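Local coordinates for hypothetical protein yppE (Bacillus subtilis, PDB 2IM8) that is of unknown function but folds as a mainly helical protein of the bacterial DUF1798 family, at residues Arg65-Val70 and Glu116-Glu120. Sequence-based numbering, arbitrary orientation.
Sequences RRPKYV and EIARE
The carboxylate of Glu116 receives two successive backbone N-H groups of the loop 65-70, one on each oxygen. Tyr69 N donates to Glu116 OE2 at 2.8 Å, with an N-H...O angle of 157°, and Lys68 N makes a longer, more bent bond of 3.2 Å to Glu116 OE1; both approach from above the carboxylate plane. The same OE1 takes a salt-bridging hydrogen bond from Arg119 NH2 (3.1 Å), which arrives from the opposite face, so this buried oxygen is gripped by two donors. A bend at chi2 (-65°) turns the Glu116 carboxylate toward the loop and leaves CG 3.5 Å from Val70 CG1, while Pro67 CB presses on OE1 at 3.0 Å. The Tyr69 ring stands almost perpendicular to the carboxylate, at 89°. An alanine in place of Glu116 would probably leave both loop N-H groups without acceptors and Arg119 without one of its carboxylate mates. Arg119 NH2 also lies 3.0 Å from Glu120 OE2, but that oxygen sits well out of the guanidinium plane, so the pairing is one of charge without a directed N-H. Behind the loop, Pro67 and Val70 rest on Ile62 of helix 36-64. Near the C-terminal end of helix 96-121, a glutamate braced by Arg119 thus accepts the backbone N-H groups of the loop joining helices 36-64 and 72-91, in this fold of four helices.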
ATOM      1  N   ARG A  65       6.968 -16.490  13.381  1.00 52.45           N
ATOM      2  CA  ARG A  65       7.004 -16.029  14.766  1.00 53.79           C
ATOM      3  C   ARG A  65       5.798 -15.127  14.957  1.00 54.37           C
ATOM      4  O   ARG A  65       5.590 -14.198  14.180  1.00 56.16           O
ATOM      5  CB  ARG A  65       8.286 -15.241  15.046  1.00 46.11           C
ATOM      6  CG  ARG A  65       9.537 -16.094  15.208  1.00 47.79           C
ATOM      7  CD  ARG A  65      10.753 -15.227  15.521  1.00 45.84           C
ATOM      8  NE  ARG A  65      11.262 -14.540  14.335  1.00 46.58           N
ATOM      9  CZ  ARG A  65      12.074 -15.096  13.441  1.00 45.71           C
ATOM     10  NH1 ARG A  65      12.480 -16.351  13.595  1.00 44.44           N
ATOM     11  NH2 ARG A  65      12.485 -14.392  12.393  1.00 46.68           N
ATOM     12  N   ARG A  66       4.998 -15.399  15.981  1.00 56.17           N
ATOM     13  CA  ARG A  66       3.815 -14.589  16.229  1.00 55.76           C
ATOM     14  C   ARG A  66       4.182 -13.155  16.594  1.00 55.12           C
ATOM     15  O   ARG A  66       4.656 -12.880  17.696  1.00 54.58           O
ATOM     16  CB  ARG A  66       2.960 -15.220  17.328  1.00 56.92           C
ATOM     17  CG  ARG A  66       2.423 -16.592  16.950  1.00 59.62           C
ATOM     18  CD  ARG A  66       1.213 -16.969  17.786  1.00 61.16           C
ATOM     19  NE  ARG A  66       0.652 -18.258  17.391  1.00 63.85           N
ATOM     20  CZ  ARG A  66       0.187 -18.537  16.176  1.00 64.18           C
ATOM     21  NH1 ARG A  66       0.212 -17.616  15.222  1.00 65.05           N
ATOM     22  NH2 ARG A  66      -0.310 -19.741  15.916  1.00 64.65           N
ATOM     23  N   PRO A  67       3.967 -12.221  15.658  1.00 32.58           N
ATOM     24  CA  PRO A  67       4.278 -10.811  15.889  1.00 31.32           C
ATOM     25  C   PRO A  67       3.411 -10.198  16.980  1.00 29.16           C
ATOM     26  O   PRO A  67       2.314 -10.677  17.266  1.00 28.36           O
ATOM     27  CB  PRO A  67       4.029 -10.183  14.525  1.00 54.86           C
ATOM     28  CG  PRO A  67       2.873 -10.974  14.028  1.00 56.04           C
ATOM     29  CD  PRO A  67       3.293 -12.395  14.361  1.00 56.22           C
ATOM     30  N   LYS A  68       3.912  -9.126  17.575  1.00 36.99           N
ATOM     31  CA  LYS A  68       3.219  -8.437  18.653  1.00 35.62           C
ATOM     32  C   LYS A  68       2.076  -7.523  18.194  1.00 33.61           C
ATOM     33  O   LYS A  68       0.981  -7.564  18.760  1.00 31.47           O
ATOM     34  CB  LYS A  68       4.245  -7.624  19.449  1.00 59.53           C
ATOM     35  CG  LYS A  68       3.705  -6.849  20.641  1.00 63.56           C
ATOM     36  CD  LYS A  68       3.366  -7.745  21.825  1.00 66.10           C
ATOM     37  CE  LYS A  68       1.916  -8.193  21.796  1.00 67.89           C
ATOM     38  NZ  LYS A  68       1.559  -8.978  23.014  1.00 69.12           N
ATOM     39  N   TYR A  69       2.315  -6.721  17.160  1.00 27.53           N
ATOM     40  CA  TYR A  69       1.303  -5.772  16.700  1.00 26.33           C
ATOM     41  C   TYR A  69       0.695  -5.911  15.303  1.00 26.23           C
ATOM     42  O   TYR A  69       0.007  -4.999  14.851  1.00 28.31           O
ATOM     43  CB  TYR A  69       1.841  -4.348  16.842  1.00 27.07           C
ATOM     44  CG  TYR A  69       2.305  -4.001  18.235  1.00 25.48           C
ATOM     45  CD1 TYR A  69       1.530  -4.317  19.348  1.00 25.72           C
ATOM     46  CD2 TYR A  69       3.500  -3.318  18.438  1.00 25.73           C
ATOM     47  CE1 TYR A  69       1.931  -3.956  20.635  1.00 26.08           C
ATOM     48  CE2 TYR A  69       3.913  -2.951  19.714  1.00 25.68           C
ATOM     49  CZ  TYR A  69       3.122  -3.274  20.809  1.00 26.98           C
ATOM     50  OH  TYR A  69       3.525  -2.911  22.071  1.00 27.08           O
ATOM     51  N   VAL A  70       0.930  -7.020  14.610  1.00 28.67           N
ATOM     52  CA  VAL A  70       0.338  -7.191  13.282  1.00 28.07           C
ATOM     53  C   VAL A  70      -0.286  -8.575  13.143  1.00 26.74           C
ATOM     54  O   VAL A  70       0.333  -9.575  13.500  1.00 24.85           O
ATOM     55  CB  VAL A  70       1.385  -7.010  12.157  1.00 29.83           C
ATOM     56  CG1 VAL A  70       2.495  -8.028  12.310  1.00 30.86           C
ATOM     57  CG2 VAL A  70       0.721  -7.163  10.797  1.00 30.96           C
ATOM     58  N   GLU A 116       7.511  -4.230  12.957  1.00 19.65           N
ATOM     59  CA  GLU A 116       7.757  -5.626  13.339  1.00 23.32           C
ATOM     60  C   GLU A 116       9.086  -6.110  12.764  1.00 24.14           C
ATOM     61  O   GLU A 116       9.894  -6.719  13.462  1.00 24.34           O
ATOM     62  CB  GLU A 116       6.637  -6.550  12.837  1.00 27.91           C
ATOM     63  CG  GLU A 116       5.290  -6.429  13.554  1.00 33.56           C
ATOM     64  CD  GLU A 116       5.326  -6.860  15.022  1.00 36.16           C
ATOM     65  OE1 GLU A 116       5.907  -7.926  15.333  1.00 37.47           O
ATOM     66  OE2 GLU A 116       4.754  -6.137  15.866  1.00 36.28           O
ATOM     67  N   ILE A 117       9.306  -5.835  11.485  1.00 37.74           N
ATOM     68  CA  ILE A 117      10.541  -6.239  10.835  1.00 39.68           C
ATOM     69  C   ILE A 117      11.759  -5.700  11.588  1.00 41.76           C
ATOM     70  O   ILE A 117      12.631  -6.469  11.994  1.00 41.60           O
ATOM     71  CB  ILE A 117      10.590  -5.740   9.382  1.00 26.14           C
ATOM     72  CG1 ILE A 117       9.513  -6.453   8.557  1.00 27.82           C
ATOM     73  CG2 ILE A 117      11.978  -5.968   8.807  1.00 24.92           C
ATOM     74  CD1 ILE A 117       9.427  -5.995   7.112  1.00 26.99           C
ATOM     75  N   ALA A 118      11.803  -4.383  11.779  1.00 35.65           N
ATOM     76  CA  ALA A 118      12.914  -3.740  12.474  1.00 38.42           C
ATOM     77  C   ALA A 118      13.102  -4.281  13.891  1.00 41.25           C
ATOM     78  O   ALA A 118      14.231  -4.480  14.343  1.00 41.34           O
ATOM     79  CB  ALA A 118      12.698  -2.234  12.517  1.00 26.87           C
ATOM     80  N   ARG A 119      11.994  -4.525  14.584  1.00 44.45           N
ATOM     81  CA  ARG A 119      12.040  -5.036  15.950  1.00 46.12           C
ATOM     82  C   ARG A 119      12.638  -6.445  16.022  1.00 47.10           C
ATOM     83  O   ARG A 119      13.498  -6.728  16.860  1.00 46.23           O
ATOM     84  CB  ARG A 119      10.628  -5.048  16.540  1.00 40.79           C
ATOM     85  CG  ARG A 119      10.560  -5.406  18.013  1.00 42.58           C
ATOM     86  CD  ARG A 119       9.120  -5.395  18.509  1.00 44.19           C
ATOM     87  NE  ARG A 119       8.332  -6.488  17.951  1.00 46.05           N
ATOM     88  CZ  ARG A 119       8.565  -7.776  18.191  1.00 47.23           C
ATOM     89  NH1 ARG A 119       9.570  -8.132  18.981  1.00 48.84           N
ATOM     90  NH2 ARG A 119       7.793  -8.711  17.649  1.00 46.14           N
ATOM     91  N   GLU A 120      12.180  -7.322  15.135  1.00 34.63           N
ATOM     92  CA  GLU A 120      12.649  -8.704  15.102  1.00 35.38           C
ATOM     93  C   GLU A 120      13.977  -8.885  14.382  1.00 34.72           C
ATOM     94  O   GLU A 120      14.704  -9.846  14.643  1.00 35.05           O
ATOM     95  CB  GLU A 120      11.580  -9.587  14.457  1.00 38.15           C
ATOM     96  CG  GLU A 120      10.343  -9.732  15.324  1.00 38.73           C
ATOM     97  CD  GLU A 120       9.066  -9.815  14.524  1.00 38.91           C
ATOM     98  OE1 GLU A 120       8.910 -10.780  13.747  1.00 38.36           O
ATOM     99  OE2 GLU A 120       8.219  -8.906  14.677  1.00 38.64           O
TER